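Local coordinates for surface protein VspA (Borrelia turicatae, PDB 1YJG), which is an outer-membrane lipoprotein of the variable small protein family, whose switching with other surface antigens probably lets the spirochaete evade the host immune response, at residues K22-L27 against Y55-A60; K49-A54 against A111-A116; A101-D106 against K125-E130; I117-T122 against E130-L135. One frame throughout, in Å; residues are numbered along the deposited sequence.

Contact 1: residues K22-L27 against Y55-A60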
loop_
_atom_site.group_PDB
_atom_site.type_symbol
_atom_site.label_atom_id
_atom_site.label_comp_id
_atom_site.label_asym_id
_atom_site.label_seq_id
_atom_site.Cartn_x
_atom_site.Cartn_y
_atom_site.Cartn_z
ATOM N N LYS A 22 -2.572 -1.707 -5.971
ATOM C CA LYS A 22 -2.009 -3.039 -6.085
ATOM C C LYS A 22 -1.832 -3.676 -4.706
ATOM O O LYS A 22 -1.866 -4.918 -4.585
ATOM C CB LYS A 22 -0.655 -3.004 -6.796
ATOM C CG LYS A 22 -0.665 -2.445 -8.228
ATOM C CD LYS A 22 -1.675 -3.141 -9.135
ATOM C CE LYS A 22 -1.694 -2.462 -10.496
ATOM N NZ LYS A 22 -2.701 -3.037 -11.405
ATOM N N SER A 23 -1.655 -2.837 -3.681
ATOM C CA SER A 23 -1.463 -3.297 -2.301
ATOM C C SER A 23 -2.681 -4.058 -1.830
ATOM O O SER A 23 -2.569 -4.897 -0.946
ATOM C CB SER A 23 -1.121 -2.138 -1.337
ATOM O OG SER A 23 -2.257 -1.447 -0.827
ATOM N N ILE A 24 -3.839 -3.765 -2.421
ATOM C CA ILE A 24 -5.078 -4.458 -2.067
ATOM C C ILE A 24 -4.945 -5.960 -2.436
ATOM O O ILE A 24 -5.583 -6.795 -1.817
ATOM C CB ILE A 24 -6.315 -3.814 -2.741
ATOM C CG1 ILE A 24 -6.360 -2.291 -2.520
ATOM C CG2 ILE A 24 -7.598 -4.466 -2.224
ATOM C CD1 ILE A 24 -6.291 -1.833 -1.067
ATOM N N ASP A 25 -4.136 -6.292 -3.452
ATOM C CA ASP A 25 -3.915 -7.697 -3.839
ATOM C C ASP A 25 -3.139 -8.398 -2.708
ATOM O O ASP A 25 -3.281 -9.598 -2.507
ATOM C CB ASP A 25 -3.101 -7.838 -5.127
ATOM C CG ASP A 25 -3.760 -7.198 -6.328
ATOM O OD1 ASP A 25 -5.001 -7.019 -6.329
ATOM O OD2 ASP A 25 -3.086 -6.821 -7.319
ATOM N N GLU A 26 -2.284 -7.648 -2.003
ATOM C CA GLU A 26 -1.508 -8.208 -0.889
ATOM C C GLU A 26 -2.421 -8.439 0.330
ATOM O O GLU A 26 -2.161 -9.333 1.125
ATOM C CB GLU A 26 -0.306 -7.328 -0.510
ATOM C CG GLU A 26 0.662 -6.975 -1.651
ATOM C CD GLU A 26 1.288 -8.168 -2.367
ATOM O OE1 GLU A 26 1.888 -7.947 -3.440
ATOM O OE2 GLU A 26 1.216 -9.317 -1.873
ATOM N N LEU A 27 -3.474 -7.631 0.464
ATOM C CA LEU A 27 -4.428 -7.754 1.563
ATOM C C LEU A 27 -5.343 -8.948 1.323
ATOM O O LEU A 27 -5.783 -9.612 2.281
ATOM C CB LEU A 27 -5.277 -6.486 1.696
ATOM C CG LEU A 27 -4.547 -5.191 2.055
ATOM C CD1 LEU A 27 -5.549 -4.054 2.147
ATOM C CD2 LEU A 27 -3.752 -5.312 3.365
ATOM N N TYR A 55 -10.639 -0.726 2.716
ATOM C CA TYR A 55 -11.497 0.435 2.565
ATOM C C TYR A 55 -10.709 1.718 2.876
ATOM O O TYR A 55 -10.862 2.707 2.177
ATOM C CB TYR A 55 -12.712 0.321 3.492
ATOM C CG TYR A 55 -13.697 1.443 3.326
ATOM C CD1 TYR A 55 -14.784 1.314 2.479
ATOM C CD2 TYR A 55 -13.527 2.649 3.997
ATOM C CE1 TYR A 55 -15.678 2.349 2.308
ATOM C CE2 TYR A 55 -14.426 3.691 3.835
ATOM C CZ TYR A 55 -15.494 3.536 2.987
ATOM O OH TYR A 55 -16.384 4.562 2.816
ATOM N N SER A 56 -9.880 1.687 3.925
ATOM C CA SER A 56 -9.076 2.849 4.344
ATOM C C SER A 56 -7.978 3.193 3.325
ATOM O O SER A 56 -7.677 4.365 3.099
ATOM C CB SER A 56 -8.471 2.614 5.736
ATOM O OG SER A 56 -7.813 3.775 6.214
ATOM N N VAL A 57 -7.384 2.168 2.722
ATOM C CA VAL A 57 -6.352 2.359 1.717
ATOM C C VAL A 57 -7.002 2.994 0.480
ATOM O O VAL A 57 -6.447 3.906 -0.088
ATOM C CB VAL A 57 -5.657 1.024 1.341
ATOM C CG1 VAL A 57 -4.803 1.184 0.092
ATOM C CG2 VAL A 57 -4.799 0.525 2.499
ATOM N N ILE A 58 -8.181 2.521 0.077
ATOM C CA ILE A 58 -8.854 3.084 -1.099
ATOM C C ILE A 58 -9.360 4.495 -0.812
ATOM O O ILE A 58 -9.498 5.277 -1.736
ATOM C CB ILE A 58 -9.967 2.147 -1.652
ATOM C CG1 ILE A 58 -9.370 0.806 -2.073
ATOM C CG2 ILE A 58 -10.660 2.768 -2.864
ATOM C CD1 ILE A 58 -8.194 0.902 -3.019
ATOM N N SER A 59 -9.602 4.819 0.464
ATOM C CA SER A 59 -10.062 6.155 0.851
ATOM C C SER A 59 -8.883 7.094 0.687
ATOM O O SER A 59 -9.055 8.229 0.263
ATOM C CB SER A 59 -10.564 6.212 2.298
ATOM O OG SER A 59 -11.810 5.554 2.414
ATOM N N ALA A 60 -7.686 6.611 1.024
ATOM C CA ALA A 60 -6.459 7.408 0.898
ATOM C C ALA A 60 -6.216 7.654 -0.581
ATOM O O ALA A 60 -5.814 8.742 -0.970
ATOM C CB ALA A 60 -5.267 6.691 1.521
#
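Val57 meets Ile24 and Ser23 where two helices run almost exactly antiparallel: the axes of segments 22-27 and 55-60 approach to 10.3 Å and their directions differ by 175°. The β-branched valine sends CG1 across the interface: it lies anti to the backbone N (chi1 168°), a direction that carries it to Ile24 CD1 at 3.6 Å. The two side chains slide past each other in opposite directions, so they lie alongside each other instead of meeting end on. The same Val57 CG1 also touches Ser23 OG, 3.8 Å away. That hydroxyl is already bonded to the carbonyl of Leu20 within its own helix, which lets a small polar residue sit at a buried interface without needing a partner across it.

One residue on, Ile58 leaves its helix less directly, but its longer branch reaches over, and CD1 rests 3.7 Å from Ile24 CG1. Ile24 is thus held by two β-branched residues in succession, and its CD1 end packs against both. Everything that meets here is aliphatic apart from the serine, as suits a buried seam.

Helices 2-28 and 48-69 form this pair within the helical bundle. Helix 129-155 closes over Ile24 through Leu132 and over Ile58 through Leu135, helix 76-98 adds Phe92 against Ile58, and the second subunit packs its Leu20 on Ser23.

Contact 2: residues K49-A54 against A111-A116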
loop_
_atom_site.group_PDB
_atom_site.type_symbol
_atom_site.label_atom_id
_atom_site.label_comp_id
_atom_site.label_asym_id
_atom_site.label_seq_id
_atom_site.Cartn_x
_atom_site.Cartn_y
_atom_site.Cartn_z
ATOM N N LYS A 49 -12.471 -6.677 9.639
ATOM C CA LYS A 49 -11.413 -5.670 9.867
ATOM C C LYS A 49 -10.387 -5.551 8.746
ATOM O O LYS A 49 -9.776 -4.496 8.583
ATOM C CB LYS A 49 -10.717 -5.891 11.218
ATOM C CG LYS A 49 -11.225 -4.967 12.330
ATOM C CD LYS A 49 -12.722 -5.142 12.550
ATOM C CE LYS A 49 -13.224 -4.437 13.798
ATOM N NZ LYS A 49 -14.215 -5.304 14.506
ATOM N N LEU A 50 -10.168 -6.644 8.019
ATOM C CA LEU A 50 -9.233 -6.649 6.900
ATOM C C LEU A 50 -9.894 -5.844 5.770
ATOM O O LEU A 50 -9.227 -5.055 5.096
ATOM C CB LEU A 50 -8.901 -8.080 6.458
ATOM C CG LEU A 50 -8.087 -8.246 5.174
ATOM C CD1 LEU A 50 -6.715 -7.568 5.296
ATOM C CD2 LEU A 50 -7.949 -9.721 4.809
ATOM N N ILE A 51 -11.205 -6.025 5.581
ATOM C CA ILE A 51 -11.915 -5.279 4.549
ATOM C C ILE A 51 -11.909 -3.796 4.955
ATOM O O ILE A 51 -11.840 -2.926 4.096
ATOM C CB ILE A 51 -13.359 -5.760 4.327
ATOM C CG1 ILE A 51 -13.451 -7.288 4.244
ATOM C CG2 ILE A 51 -13.944 -5.132 3.042
ATOM C CD1 ILE A 51 -12.455 -7.947 3.312
ATOM N N SER A 52 -11.985 -3.512 6.256
ATOM C CA SER A 52 -11.968 -2.127 6.726
ATOM C C SER A 52 -10.629 -1.504 6.314
ATOM O O SER A 52 -10.593 -0.353 5.896
ATOM C CB SER A 52 -12.177 -2.028 8.249
ATOM O OG SER A 52 -13.467 -2.500 8.641
ATOM N N GLY A 53 -9.546 -2.279 6.427
ATOM C CA GLY A 53 -8.210 -1.832 6.066
ATOM C C GLY A 53 -8.130 -1.460 4.595
ATOM O O GLY A 53 -7.589 -0.416 4.235
ATOM N N ALA A 54 -8.673 -2.329 3.751
ATOM C CA ALA A 54 -8.713 -2.124 2.305
ATOM C C ALA A 54 -9.516 -0.867 2.020
ATOM O O ALA A 54 -9.125 -0.039 1.206
ATOM C CB ALA A 54 -9.364 -3.307 1.623
ATOM N N ALA A 111 -15.283 -16.233 1.247
ATOM C CA ALA A 111 -15.877 -16.016 -0.070
ATOM C C ALA A 111 -16.440 -14.608 -0.199
ATOM O O ALA A 111 -16.276 -13.971 -1.229
ATOM C CB ALA A 111 -16.952 -17.051 -0.349
ATOM N N ASP A 112 -17.100 -14.124 0.848
ATOM C CA ASP A 112 -17.676 -12.781 0.831
ATOM C C ASP A 112 -16.594 -11.692 0.883
ATOM O O ASP A 112 -16.779 -10.614 0.319
ATOM C CB ASP A 112 -18.718 -12.616 1.934
ATOM C CG ASP A 112 -19.882 -13.579 1.761
ATOM O OD1 ASP A 112 -20.606 -13.442 0.753
ATOM O OD2 ASP A 112 -20.127 -14.519 2.558
ATOM N N ALA A 113 -15.475 -11.973 1.549
ATOM C CA ALA A 113 -14.378 -11.018 1.631
ATOM C C ALA A 113 -13.800 -10.890 0.223
ATOM O O ALA A 113 -13.418 -9.817 -0.193
ATOM C CB ALA A 113 -13.319 -11.477 2.600
ATOM N N LYS A 114 -13.784 -11.997 -0.514
ATOM C CA LYS A 114 -13.266 -12.020 -1.870
ATOM C C LYS A 114 -14.136 -11.210 -2.834
ATOM O O LYS A 114 -13.609 -10.594 -3.764
ATOM C CB LYS A 114 -13.083 -13.457 -2.343
ATOM C CG LYS A 114 -11.899 -14.129 -1.678
ATOM C CD LYS A 114 -11.896 -15.625 -1.910
ATOM C CE LYS A 114 -10.549 -16.228 -1.506
ATOM N NZ LYS A 114 -10.689 -17.468 -0.710
ATOM N N THR A 115 -15.453 -11.191 -2.614
ATOM C CA THR A 115 -16.347 -10.415 -3.485
ATOM C C THR A 115 -16.102 -8.919 -3.293
ATOM O O THR A 115 -16.599 -8.101 -4.062
ATOM C CB THR A 115 -17.842 -10.702 -3.238
ATOM O OG1 THR A 115 -18.237 -10.203 -1.952
ATOM C CG2 THR A 115 -18.140 -12.218 -3.216
ATOM N N ALA A 116 -15.360 -8.560 -2.253
ATOM C CA ALA A 116 -15.057 -7.165 -1.997
ATOM C C ALA A 116 -13.672 -6.727 -2.460
ATOM O O ALA A 116 -13.572 -5.735 -3.180
ATOM C CB ALA A 116 -15.237 -6.837 -0.507
#
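Ile51 carries this contact from the side of helix 48-69, facing two alanines, Ala113 and Ala116, of the short helix 110-117. Its two branches divide the work. CG1 lies anti to the carbonyl carbon (chi1 -46°) and leads CD1 to the methyl of Ala113, 3.7 Å from CB and 4.0 Å from Ala113 CA. CG2, on the other branch, stands 4.1 Å from Ala116 CB, a looser touch. One branched side chain therefore spans the distance between two alanines three residues apart, roughly one helical turn.

Ala113 is the closer of the two, and its small size lets the backbones draw together: the CA atoms of Ile51 and Ala113 are 6.9 Å apart. With only a methyl on one side, the bulk needed to fill the interface is supplied by the isoleucine. All three residues are buried and the contact is purely apolar. Beside the alanines, Thr115 turns its hydroxyl back to its own helix, where OG1 donates to Asp112 O at 2.7 Å; it also meets the ammonium group of Lys127.

Within the fold, Ile117 from the end of helix 110-117 extends the same apolar patch over Ile51 and Ala54, while Leu27 of helix 2-28 packs on Leu50 and Ala54. Ile35 of the second subunit lies against Ile51, so helix 48-69 borders both helix 110-117 and the neighbouring chain.

Contact 3: residues A101-D106 against K125-E130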
loop_
_atom_site.group_PDB
_atom_site.type_symbol
_atom_site.label_atom_id
_atom_site.label_comp_id
_atom_site.label_asym_id
_atom_site.label_seq_id
_atom_site.Cartn_x
_atom_site.Cartn_y
_atom_site.Cartn_z
ATOM N N ALA A 101 -23.937 -4.497 5.672
ATOM C CA ALA A 101 -24.538 -5.647 6.354
ATOM C C ALA A 101 -23.719 -6.917 6.151
ATOM O O ALA A 101 -23.659 -7.763 7.039
ATOM C CB ALA A 101 -25.982 -5.866 5.877
ATOM N N ASP A 102 -23.076 -7.031 4.990
ATOM C CA ASP A 102 -22.259 -8.199 4.645
ATOM C C ASP A 102 -20.772 -8.057 4.961
ATOM O O ASP A 102 -20.106 -9.054 5.258
ATOM C CB ASP A 102 -22.366 -8.479 3.141
ATOM C CG ASP A 102 -23.790 -8.676 2.676
ATOM O OD1 ASP A 102 -24.307 -7.796 1.961
ATOM O OD2 ASP A 102 -24.457 -9.690 2.956
ATOM N N LEU A 103 -20.265 -6.830 4.889
ATOM C CA LEU A 103 -18.850 -6.536 5.122
ATOM C C LEU A 103 -18.459 -6.039 6.504
ATOM O O LEU A 103 -17.286 -6.098 6.858
ATOM C CB LEU A 103 -18.371 -5.502 4.086
ATOM C CG LEU A 103 -18.535 -5.895 2.618
ATOM C CD1 LEU A 103 -18.052 -4.773 1.679
ATOM C CD2 LEU A 103 -17.793 -7.187 2.330
ATOM N N GLY A 104 -19.422 -5.547 7.272
ATOM C CA GLY A 104 -19.152 -5.035 8.606
ATOM C C GLY A 104 -19.619 -5.935 9.733
ATOM O O GLY A 104 -19.506 -5.556 10.893
ATOM N N LYS A 105 -20.128 -7.117 9.401
ATOM C CA LYS A 105 -20.620 -8.054 10.413
ATOM C C LYS A 105 -19.465 -8.736 11.150
ATOM O O LYS A 105 -18.304 -8.676 10.721
ATOM C CB LYS A 105 -21.588 -9.083 9.813
ATOM C CG LYS A 105 -20.987 -10.016 8.757
ATOM C CD LYS A 105 -21.745 -11.358 8.680
ATOM C CE LYS A 105 -22.372 -11.620 7.311
ATOM N NZ LYS A 105 -22.085 -13.003 6.817
ATOM N N ASP A 106 -19.803 -9.391 12.253
ATOM C CA ASP A 106 -18.820 -10.074 13.092
ATOM C C ASP A 106 -18.118 -11.272 12.458
ATOM O O ASP A 106 -17.026 -11.624 12.882
ATOM C CB ASP A 106 -19.471 -10.517 14.417
ATOM C CG ASP A 106 -18.974 -9.720 15.603
ATOM O OD1 ASP A 106 -18.489 -10.345 16.568
ATOM O OD2 ASP A 106 -19.026 -8.467 15.659
ATOM N N LYS A 125 -18.184 -10.858 -7.726
ATOM C CA LYS A 125 -17.437 -9.619 -7.432
ATOM C C LYS A 125 -18.455 -8.537 -7.144
ATOM O O LYS A 125 -18.251 -7.373 -7.486
ATOM C CB LYS A 125 -16.615 -9.193 -8.657
ATOM C CG LYS A 125 -15.885 -10.315 -9.419
ATOM C CD LYS A 125 -14.401 -10.338 -9.077
ATOM C CE LYS A 125 -13.730 -11.666 -9.424
ATOM N NZ LYS A 125 -12.670 -11.996 -8.441
ATOM N N ASP A 126 -19.534 -8.926 -6.469
ATOM C CA ASP A 126 -20.648 -8.029 -6.158
ATOM C C ASP A 126 -20.607 -7.145 -4.910
ATOM O O ASP A 126 -21.580 -6.445 -4.649
ATOM C CB ASP A 126 -21.955 -8.838 -6.178
ATOM C CG ASP A 126 -22.134 -9.685 -4.944
ATOM O OD1 ASP A 126 -21.272 -10.546 -4.670
ATOM O OD2 ASP A 126 -23.103 -9.545 -4.181
ATOM N N LYS A 127 -19.510 -7.158 -4.158
ATOM C CA LYS A 127 -19.386 -6.324 -2.954
ATOM C C LYS A 127 -18.146 -5.398 -3.001
ATOM O O LYS A 127 -17.541 -5.098 -1.971
ATOM C CB LYS A 127 -19.382 -7.183 -1.685
ATOM C CG LYS A 127 -20.575 -8.143 -1.577
ATOM C CD LYS A 127 -20.612 -8.878 -0.230
ATOM C CE LYS A 127 -21.411 -10.174 -0.316
ATOM N NZ LYS A 127 -20.710 -11.234 -1.102
ATOM N N GLY A 128 -17.773 -4.960 -4.204
ATOM C CA GLY A 128 -16.639 -4.069 -4.403
ATOM C C GLY A 128 -15.512 -4.552 -5.303
ATOM O O GLY A 128 -14.792 -3.741 -5.854
ATOM N N ALA A 129 -15.345 -5.857 -5.465
ATOM C CA ALA A 129 -14.259 -6.382 -6.306
ATOM C C ALA A 129 -14.353 -5.942 -7.785
ATOM O O ALA A 129 -13.330 -5.692 -8.422
ATOM C CB ALA A 129 -14.145 -7.893 -6.164
ATOM N N GLU A 130 -15.570 -5.835 -8.319
ATOM C CA GLU A 130 -15.755 -5.406 -9.701
ATOM C C GLU A 130 -15.232 -3.987 -9.854
ATOM O O GLU A 130 -14.539 -3.680 -10.813
ATOM C CB GLU A 130 -17.228 -5.449 -10.094
ATOM C CG GLU A 130 -17.540 -4.907 -11.485
ATOM C CD GLU A 130 -17.035 -5.795 -12.624
ATOM O OE1 GLU A 130 -17.291 -5.446 -13.795
ATOM O OE2 GLU A 130 -16.388 -6.837 -12.368
#
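The aliphatic part of Lys127 packs against Asp102 and Leu103, and the course of its chain explains how. CG starts anti to the carbonyl carbon (chi1 -53°), and the next two torsions are extended, so the methylenes run out as a nearly straight rod. A bend at the last torsion (chi4 71°) then turns NZ aside. The rod passes Asp102 at about a right angle, with Lys127 CD 3.8 Å from Asp102 CB and CE 4.0 Å from the same atom. Here the aspartate is touched mainly through its methylene: its OD2 remains 5.7 Å from Lys127 NZ, too far for a salt bridge.

Leu103 crosses the lysine at a slant and uses both methyls. CD2 lies 4.2 Å from Lys127 CD, whereas CD1 comes up to the backbone, 3.7 Å from Lys127 O. The two methyls of the fork thus meet two parts of one residue, its chain and its carbonyl. Lysine suits the place because its long hydrocarbon chain can be buried while its charge is delivered elsewhere: NZ forms a salt bridge with Asp112 and a hydrogen bond with Thr115 of helix 110-117, and has only a long ion pair with Asp126 OD1, at 3.7 Å.

Gly128 follows with a positive phi of 121°, where a side chain would be jammed against the preceding carbonyl O, and it takes the N-cap position of helix 129-155. The arrangement is a glycine N-cap and the loop before it, packed on the end of the short helix 100-103, in the irregular connections at one end of the helical bundle.

Contact 4: residues I117-T122 against E130-L135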
loop_
_atom_site.group_PDB
_atom_site.type_symbol
_atom_site.label_atom_id
_atom_site.label_comp_id
_atom_site.label_asym_id
_atom_site.label_seq_id
_atom_site.Cartn_x
_atom_site.Cartn_y
_atom_site.Cartn_z
ATOM N N ILE A 117 -12.624 -7.473 -2.090
ATOM C CA ILE A 117 -11.229 -7.112 -2.429
ATOM C C ILE A 117 -10.312 -8.099 -3.165
ATOM O O ILE A 117 -9.094 -7.865 -3.218
ATOM C CB ILE A 117 -10.503 -6.716 -1.107
ATOM C CG1 ILE A 117 -10.187 -7.957 -0.250
ATOM C CG2 ILE A 117 -11.347 -5.742 -0.298
ATOM C CD1 ILE A 117 -9.407 -7.653 1.028
ATOM N N ASP A 118 -10.857 -9.178 -3.720
ATOM C CA ASP A 118 -10.055 -10.176 -4.438
ATOM C C ASP A 118 -10.422 -10.180 -5.928
ATOM O O ASP A 118 -11.405 -10.774 -6.325
ATOM C CB ASP A 118 -10.245 -11.574 -3.810
ATOM C CG ASP A 118 -9.132 -12.552 -4.202
ATOM O OD1 ASP A 118 -8.800 -13.444 -3.407
ATOM O OD2 ASP A 118 -8.523 -12.503 -5.280
ATOM N N ILE A 119 -9.611 -9.512 -6.741
ATOM C CA ILE A 119 -9.856 -9.413 -8.177
ATOM C C ILE A 119 -9.536 -10.690 -8.947
ATOM O O ILE A 119 -10.075 -10.910 -10.022
ATOM C CB ILE A 119 -9.052 -8.221 -8.807
ATOM C CG1 ILE A 119 -7.548 -8.501 -8.833
ATOM C CG2 ILE A 119 -9.330 -6.894 -8.085
ATOM C CD1 ILE A 119 -6.786 -7.588 -9.801
ATOM N N ALA A 120 -8.655 -11.520 -8.399
ATOM C CA ALA A 120 -8.247 -12.759 -9.050
ATOM C C ALA A 120 -9.149 -13.963 -8.793
ATOM O O ALA A 120 -9.146 -14.909 -9.587
ATOM C CB ALA A 120 -6.812 -13.095 -8.639
ATOM N N ASP A 121 -9.933 -13.927 -7.718
ATOM C CA ASP A 121 -10.806 -15.053 -7.387
ATOM C C ASP A 121 -11.871 -15.308 -8.452
ATOM O O ASP A 121 -12.396 -14.365 -9.038
ATOM C CB ASP A 121 -11.458 -14.849 -6.018
ATOM C CG ASP A 121 -12.404 -15.981 -5.649
ATOM O OD1 ASP A 121 -13.621 -15.726 -5.599
ATOM O OD2 ASP A 121 -12.024 -17.153 -5.419
ATOM N N THR A 122 -12.170 -16.589 -8.690
ATOM C CA THR A 122 -13.179 -16.987 -9.664
ATOM C C THR A 122 -14.504 -17.169 -8.957
ATOM O O THR A 122 -15.025 -18.280 -8.858
ATOM C CB THR A 122 -12.807 -18.283 -10.445
ATOM O OG1 THR A 122 -12.411 -19.329 -9.549
ATOM C CG2 THR A 122 -11.594 -18.047 -11.337
ATOM N N GLU A 130 -15.570 -5.835 -8.319
ATOM C CA GLU A 130 -15.755 -5.406 -9.701
ATOM C C GLU A 130 -15.232 -3.987 -9.854
ATOM O O GLU A 130 -14.539 -3.680 -10.813
ATOM C CB GLU A 130 -17.228 -5.449 -10.094
ATOM C CG GLU A 130 -17.540 -4.907 -11.485
ATOM C CD GLU A 130 -17.035 -5.795 -12.624
ATOM O OE1 GLU A 130 -17.291 -5.446 -13.795
ATOM O OE2 GLU A 130 -16.388 -6.837 -12.368
ATOM N N GLU A 131 -15.560 -3.136 -8.881
ATOM C CA GLU A 131 -15.145 -1.742 -8.884
ATOM C C GLU A 131 -13.616 -1.646 -8.745
ATOM O O GLU A 131 -12.984 -0.755 -9.309
ATOM C CB GLU A 131 -15.850 -0.967 -7.757
ATOM C CG GLU A 131 -17.354 -0.722 -7.956
ATOM C CD GLU A 131 -18.253 -1.915 -7.605
ATOM O OE1 GLU A 131 -17.752 -2.943 -7.104
ATOM O OE2 GLU A 131 -19.486 -1.830 -7.828
ATOM N N LEU A 132 -13.043 -2.564 -7.974
ATOM C CA LEU A 132 -11.612 -2.627 -7.731
ATOM C C LEU A 132 -10.884 -3.010 -9.008
ATOM O O LEU A 132 -9.773 -2.518 -9.255
ATOM C CB LEU A 132 -11.311 -3.604 -6.604
ATOM C CG LEU A 132 -9.853 -3.761 -6.186
ATOM C CD1 LEU A 132 -9.255 -2.413 -5.753
ATOM C CD2 LEU A 132 -9.770 -4.798 -5.083
ATOM N N ILE A 133 -11.510 -3.869 -9.819
ATOM C CA ILE A 133 -10.932 -4.293 -11.094
ATOM C C ILE A 133 -10.854 -3.085 -12.021
ATOM O O ILE A 133 -9.845 -2.872 -12.688
ATOM C CB ILE A 133 -11.774 -5.412 -11.755
ATOM C CG1 ILE A 133 -11.446 -6.763 -11.118
ATOM C CG2 ILE A 133 -11.537 -5.468 -13.283
ATOM C CD1 ILE A 133 -12.406 -7.895 -11.530
ATOM N N LYS A 134 -11.941 -2.311 -12.072
ATOM C CA LYS A 134 -12.005 -1.111 -12.911
ATOM C C LYS A 134 -10.992 -0.079 -12.415
ATOM O O LYS A 134 -10.382 0.630 -13.203
ATOM C CB LYS A 134 -13.425 -0.512 -12.923
ATOM C CG LYS A 134 -14.491 -1.486 -13.462
ATOM C CD LYS A 134 -15.842 -0.819 -13.781
ATOM C CE LYS A 134 -16.730 -1.714 -14.662
ATOM N NZ LYS A 134 -18.006 -2.097 -13.977
ATOM N N LEU A 135 -10.796 -0.023 -11.102
ATOM C CA LEU A 135 -9.853 0.911 -10.500
ATOM C C LEU A 135 -8.435 0.565 -10.931
ATOM O O LEU A 135 -7.612 1.462 -11.144
ATOM C CB LEU A 135 -9.964 0.846 -8.980
ATOM C CG LEU A 135 -8.988 1.617 -8.103
ATOM C CD1 LEU A 135 -8.964 3.082 -8.468
ATOM C CD2 LEU A 135 -9.369 1.432 -6.630
#
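Ile117 touches Leu132 mostly through its backbone: its O atom lies 3.7 Å from Leu132 CD2, whereas its CB is at the limit of packing distance. Its own side chain starts out away from helix 129-155 and serves another partner, Ile24 of helix 2-28, as a large aliphatic side chain that suits the buried interior.

At Asp118 the chain turns. The carboxylate stays on the loop side, where OD2 accepts weak hydrogen bonds from the backbone N atoms of Ala120, at 3.3 Å, and Asp121, at 3.2 Å. A short acidic side chain fits such a place, since it can fold back upon the amides that follow it. This loop joins helix 110-117 to helix 129-155, so the contact is a local return in the helical bundle: the chain leaves one helix, turns, and lays its apolar residues on the first turns of the next.

Ile119 supplies most of that packing. Because its CG2 lies anti to the carbonyl carbon while CG1 sits between N and the carbonyl carbon (chi1 70°), CG2 is brought onto Leu132, 3.7 Å from both CG and CD2. These two side chains cross at about a right angle. Ile119 also meets Ile133 obliquely, CB against CG1 at 3.6 Å, and Ile133 CD1 approaches Ile119 O at 4.1 Å. Lys125 packs on Ile133 and donates to the carbonyl of Asp118.

In the fold
Contacts 1 and 2 share helix 48-69, with centres 10 Å apart; contacts 3 and 4 share helix 129-155 and Glu130. Along the chain contacts 1 and 2 interleave, as do 2 and 3, and 3 and 4, whereas contact 1 closes before 3 or 4 opens. The nearest centres, 6 Å apart, are those of contacts 2 and 3, joined through Lys127 with Asp112 and Thr115. Ile24, Ile117 and Leu132 carry the apolar core from contact 1 to contact 4. In this helical core fragment of a longer lipoprotein, the contacts together tie helices 2-28, 48-69 and 129-155 to the short helix 110-117 and its loops, and contacts 1 to 3 also touch the second subunit.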